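Local coordinates for tetraacyldisaccharide 4'-kinase (Aquifex aeolicus, PDB 4EHX), which transfers the gamma-phosphate of ATP to the 4'-position of a tetraacyldisaccharide 1-phosphate, forming lipid IVA in lipid A biosynthesis, at residues I177-Q188 and F195-R206. Numbering follows the deposited sequence.
Sequences IRRADALVLTYQ and FFTGKPTFKMFR
Leu183, Val184 and Leu185 run parallel to Thr201, Phe202 and Lys203, illustrating how two neighbouring strands are zipped by backbone bonds and then locked at both ends by side chains. Leu183 N gives a nearly straight bond to Pro200 O (2.9 Å, 167°), and the alternation continues through Phe202 N to Leu183 O, Leu185 N to Phe202 O and Met204 N to Leu185 O. Beyond the regular pairing, Gln188 N reaches Met204 O, while one water links Tyr187 N to that same carbonyl.

Polar side chains close the ends. Lys199, bent at its last torsion (chi4 -65°), brings NZ almost head-on to Ala180 O at 2.8 Å and above the carbonyl plane of Arg178, collecting two backbone oxygens at the end of the 3-10 turn. At the other end Gln188 NE2 approaches Leu185 O from the face opposite Met204 N, and Gln188 OE1, held also by Phe193 N, shares a water with Lys203 NZ, which pairs with Glu194.

Apolar contacts fill both faces. Leu183 CD1 meets Thr197 CG2 tip to tip (3.7 Å) and lies at the edge of the Phe195 ring; Leu185 packs on Thr201 CG2. On the face of Val184 and Phe202, Val184 CG1 touches Met204 CB (3.6 Å), with Leu300 covering this side. Gln188 CB sits over the centre of the Phe205 ring, 3.5 Å from its centroid, a CH-pi contact. A glycine at Gln188 would probably uncover that ring face and leave the Lys203-bound water without its amide partner.

Such parallel pairing, continued by strand 150-156 beside strand 182-186, is characteristic of the P-loop NTPase core, here with Tyr187 close to Gly48 of the predicted ATP site.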
# COMPACT_ATOMS: atom_id res chain seq x y z
N ILE A 177 -5.26 -5.57 -17.45
CA ILE A 177 -4.86 -6.75 -16.68
C ILE A 177 -3.80 -7.55 -17.46
O ILE A 177 -2.93 -8.19 -16.87
CB ILE A 177 -6.08 -7.62 -16.32
CG1 ILE A 177 -6.87 -6.94 -15.20
CG2 ILE A 177 -5.65 -9.03 -15.88
CD1 ILE A 177 -8.26 -7.53 -14.96
N ARG A 178 -3.85 -7.48 -18.78
CA ARG A 178 -2.87 -8.19 -19.61
C ARG A 178 -1.40 -7.84 -19.32
O ARG A 178 -0.51 -8.64 -19.62
CB ARG A 178 -3.17 -7.99 -21.11
CG ARG A 178 -2.93 -6.57 -21.63
CD ARG A 178 -3.47 -6.46 -23.07
NE ARG A 178 -3.37 -5.10 -23.59
CZ ARG A 178 -4.10 -4.63 -24.61
NH1 ARG A 178 -4.99 -5.42 -25.21
NH2 ARG A 178 -3.94 -3.38 -25.03
N ARG A 179 -1.14 -6.65 -18.77
CA ARG A 179 0.25 -6.26 -18.44
C ARG A 179 0.84 -7.01 -17.25
O ARG A 179 2.05 -7.04 -17.08
CB ARG A 179 0.38 -4.76 -18.19
CG ARG A 179 -0.15 -3.88 -19.30
CD ARG A 179 0.54 -2.52 -19.29
NE ARG A 179 0.47 -1.78 -18.02
CZ ARG A 179 -0.49 -0.91 -17.69
NH1 ARG A 179 -1.50 -0.66 -18.52
NH2 ARG A 179 -0.43 -0.26 -16.53
N ALA A 180 -0.02 -7.60 -16.42
CA ALA A 180 0.46 -8.31 -15.23
C ALA A 180 1.26 -9.56 -15.56
O ALA A 180 0.92 -10.30 -16.47
CB ALA A 180 -0.73 -8.67 -14.31
N ASP A 181 2.31 -9.81 -14.78
CA ASP A 181 2.98 -11.11 -14.81
C ASP A 181 2.33 -12.06 -13.83
O ASP A 181 2.39 -13.28 -14.00
CB ASP A 181 4.45 -10.96 -14.43
CG ASP A 181 5.23 -10.18 -15.43
OD1 ASP A 181 5.08 -10.45 -16.65
OD2 ASP A 181 6.00 -9.29 -15.01
N ALA A 182 1.74 -11.50 -12.78
CA ALA A 182 1.12 -12.30 -11.74
C ALA A 182 -0.06 -11.51 -11.19
O ALA A 182 -0.00 -10.28 -11.10
CB ALA A 182 2.11 -12.61 -10.61
N LEU A 183 -1.14 -12.22 -10.86
CA LEU A 183 -2.30 -11.60 -10.23
C LEU A 183 -2.43 -12.03 -8.78
O LEU A 183 -2.27 -13.20 -8.45
CB LEU A 183 -3.59 -12.00 -10.96
CG LEU A 183 -3.75 -11.49 -12.39
CD1 LEU A 183 -5.07 -11.96 -12.97
CD2 LEU A 183 -3.66 -9.98 -12.42
N VAL A 184 -2.76 -11.07 -7.93
CA VAL A 184 -3.06 -11.36 -6.53
C VAL A 184 -4.51 -10.96 -6.32
O VAL A 184 -4.86 -9.79 -6.48
CB VAL A 184 -2.15 -10.56 -5.56
CG1 VAL A 184 -2.55 -10.84 -4.10
CG2 VAL A 184 -0.68 -10.95 -5.77
N LEU A 185 -5.34 -11.95 -5.98
CA LEU A 185 -6.77 -11.73 -5.83
C LEU A 185 -7.06 -11.45 -4.37
O LEU A 185 -7.01 -12.35 -3.53
CB LEU A 185 -7.55 -12.96 -6.30
CG LEU A 185 -7.26 -13.50 -7.71
CD1 LEU A 185 -8.25 -14.60 -8.08
CD2 LEU A 185 -7.26 -12.41 -8.78
N THR A 186 -7.35 -10.19 -4.07
CA THR A 186 -7.40 -9.70 -2.69
C THR A 186 -8.79 -9.69 -2.04
O THR A 186 -9.82 -9.91 -2.70
CB THR A 186 -6.84 -8.27 -2.64
OG1 THR A 186 -7.65 -7.44 -3.47
CG2 THR A 186 -5.38 -8.24 -3.15
N TYR A 187 -8.79 -9.40 -0.74
CA TYR A 187 -10.00 -9.36 0.09
C TYR A 187 -10.78 -10.67 0.07
O TYR A 187 -12.01 -10.68 0.19
CB TYR A 187 -10.88 -8.16 -0.29
CG TYR A 187 -10.24 -6.84 0.06
CD1 TYR A 187 -9.38 -6.20 -0.84
CD2 TYR A 187 -10.46 -6.23 1.29
CE1 TYR A 187 -8.77 -4.99 -0.53
CE2 TYR A 187 -9.85 -5.03 1.62
CZ TYR A 187 -9.01 -4.41 0.70
OH TYR A 187 -8.41 -3.21 1.01
N GLN A 188 -10.06 -11.79 -0.04
CA GLN A 188 -10.71 -13.10 -0.06
C GLN A 188 -11.43 -13.38 1.25
O GLN A 188 -12.38 -14.16 1.29
CB GLN A 188 -9.68 -14.21 -0.32
CG GLN A 188 -9.04 -14.17 -1.70
CD GLN A 188 -9.99 -14.58 -2.81
OE1 GLN A 188 -10.98 -15.28 -2.58
NE2 GLN A 188 -9.69 -14.14 -4.03
N PHE A 195 -10.73 -15.89 -10.48
CA PHE A 195 -10.54 -15.16 -11.72
C PHE A 195 -9.43 -15.82 -12.52
O PHE A 195 -8.26 -15.75 -12.16
CB PHE A 195 -10.19 -13.71 -11.43
CG PHE A 195 -10.12 -12.84 -12.65
CD1 PHE A 195 -11.20 -12.74 -13.51
CD2 PHE A 195 -8.98 -12.11 -12.93
CE1 PHE A 195 -11.13 -11.94 -14.64
CE2 PHE A 195 -8.91 -11.30 -14.05
CZ PHE A 195 -9.99 -11.22 -14.90
N PHE A 196 -9.81 -16.47 -13.62
CA PHE A 196 -8.85 -17.20 -14.44
C PHE A 196 -8.43 -16.42 -15.68
O PHE A 196 -9.27 -15.97 -16.47
CB PHE A 196 -9.41 -18.56 -14.86
CG PHE A 196 -8.47 -19.33 -15.74
CD1 PHE A 196 -7.48 -20.12 -15.19
CD2 PHE A 196 -8.57 -19.25 -17.12
CE1 PHE A 196 -6.60 -20.83 -16.00
CE2 PHE A 196 -7.70 -19.95 -17.93
CZ PHE A 196 -6.71 -20.74 -17.37
N THR A 197 -7.12 -16.27 -15.84
CA THR A 197 -6.55 -15.56 -16.97
C THR A 197 -5.46 -16.39 -17.64
O THR A 197 -4.96 -16.02 -18.70
CB THR A 197 -5.89 -14.25 -16.51
OG1 THR A 197 -4.83 -14.54 -15.59
CG2 THR A 197 -6.91 -13.34 -15.84
N GLY A 198 -5.07 -17.49 -17.01
CA GLY A 198 -3.91 -18.23 -17.46
C GLY A 198 -2.61 -17.76 -16.80
O GLY A 198 -1.61 -18.48 -16.82
N LYS A 199 -2.63 -16.57 -16.21
CA LYS A 199 -1.44 -16.07 -15.50
C LYS A 199 -1.31 -16.69 -14.11
O LYS A 199 -2.31 -17.07 -13.50
CB LYS A 199 -1.51 -14.55 -15.35
CG LYS A 199 -1.59 -13.79 -16.67
CD LYS A 199 -1.85 -12.31 -16.44
CE LYS A 199 -1.91 -11.54 -17.75
NZ LYS A 199 -0.60 -11.54 -18.47
N PRO A 200 -0.07 -16.76 -13.59
CA PRO A 200 0.12 -17.18 -12.19
C PRO A 200 -0.76 -16.32 -11.29
O PRO A 200 -0.71 -15.09 -11.36
CB PRO A 200 1.59 -16.86 -11.93
CG PRO A 200 2.23 -16.87 -13.30
CD PRO A 200 1.18 -16.31 -14.21
N THR A 201 -1.56 -16.96 -10.46
CA THR A 201 -2.60 -16.27 -9.71
C THR A 201 -2.60 -16.75 -8.26
O THR A 201 -2.51 -17.95 -8.01
CB THR A 201 -3.98 -16.50 -10.37
OG1 THR A 201 -3.94 -15.98 -11.71
CG2 THR A 201 -5.08 -15.79 -9.59
N PHE A 202 -2.71 -15.81 -7.33
CA PHE A 202 -2.56 -16.10 -5.90
C PHE A 202 -3.63 -15.41 -5.07
O PHE A 202 -3.71 -14.19 -5.03
CB PHE A 202 -1.20 -15.58 -5.41
CG PHE A 202 -0.05 -16.09 -6.22
CD1 PHE A 202 0.36 -15.41 -7.36
CD2 PHE A 202 0.58 -17.27 -5.87
CE1 PHE A 202 1.41 -15.89 -8.12
CE2 PHE A 202 1.63 -17.76 -6.63
CZ PHE A 202 2.05 -17.07 -7.75
N LYS A 203 -4.44 -16.20 -4.38
CA LYS A 203 -5.46 -15.63 -3.52
C LYS A 203 -4.84 -15.09 -2.25
O LYS A 203 -3.98 -15.74 -1.64
CB LYS A 203 -6.49 -16.70 -3.16
CG LYS A 203 -7.43 -17.08 -4.30
CD LYS A 203 -8.40 -18.14 -3.78
CE LYS A 203 -9.51 -18.44 -4.75
NZ LYS A 203 -10.45 -19.39 -4.09
N MET A 204 -5.29 -13.92 -1.84
CA MET A 204 -4.73 -13.27 -0.66
C MET A 204 -5.80 -13.04 0.39
O MET A 204 -6.85 -12.47 0.11
CB MET A 204 -4.11 -11.93 -1.05
CG MET A 204 -3.65 -11.10 0.14
SD MET A 204 -2.82 -9.57 -0.39
CE MET A 204 -3.78 -8.35 0.52
N PHE A 205 -5.51 -13.50 1.61
CA PHE A 205 -6.41 -13.36 2.75
C PHE A 205 -5.66 -12.49 3.73
O PHE A 205 -4.43 -12.55 3.79
CB PHE A 205 -6.68 -14.72 3.41
CG PHE A 205 -7.48 -15.68 2.55
CD1 PHE A 205 -6.88 -16.35 1.49
CD2 PHE A 205 -8.82 -15.92 2.81
CE1 PHE A 205 -7.61 -17.24 0.70
CE2 PHE A 205 -9.55 -16.81 2.03
CZ PHE A 205 -8.95 -17.47 0.98
N ARG A 206 -6.37 -11.66 4.49
CA ARG A 206 -5.73 -10.94 5.58
C ARG A 206 -6.44 -11.31 6.85
O ARG A 206 -7.66 -11.28 6.92
CB ARG A 206 -5.77 -9.42 5.35
CG ARG A 206 -4.74 -8.96 4.34
CD ARG A 206 -4.56 -7.45 4.36
NE ARG A 206 -5.77 -6.75 3.95
CZ ARG A 206 -5.87 -5.43 3.85
NH1 ARG A 206 -4.83 -4.66 4.13
NH2 ARG A 206 -7.02 -4.89 3.47
O HOH W 1 -6.90 -9.73 1.42
O HOH W 2 -11.68 -17.73 -1.97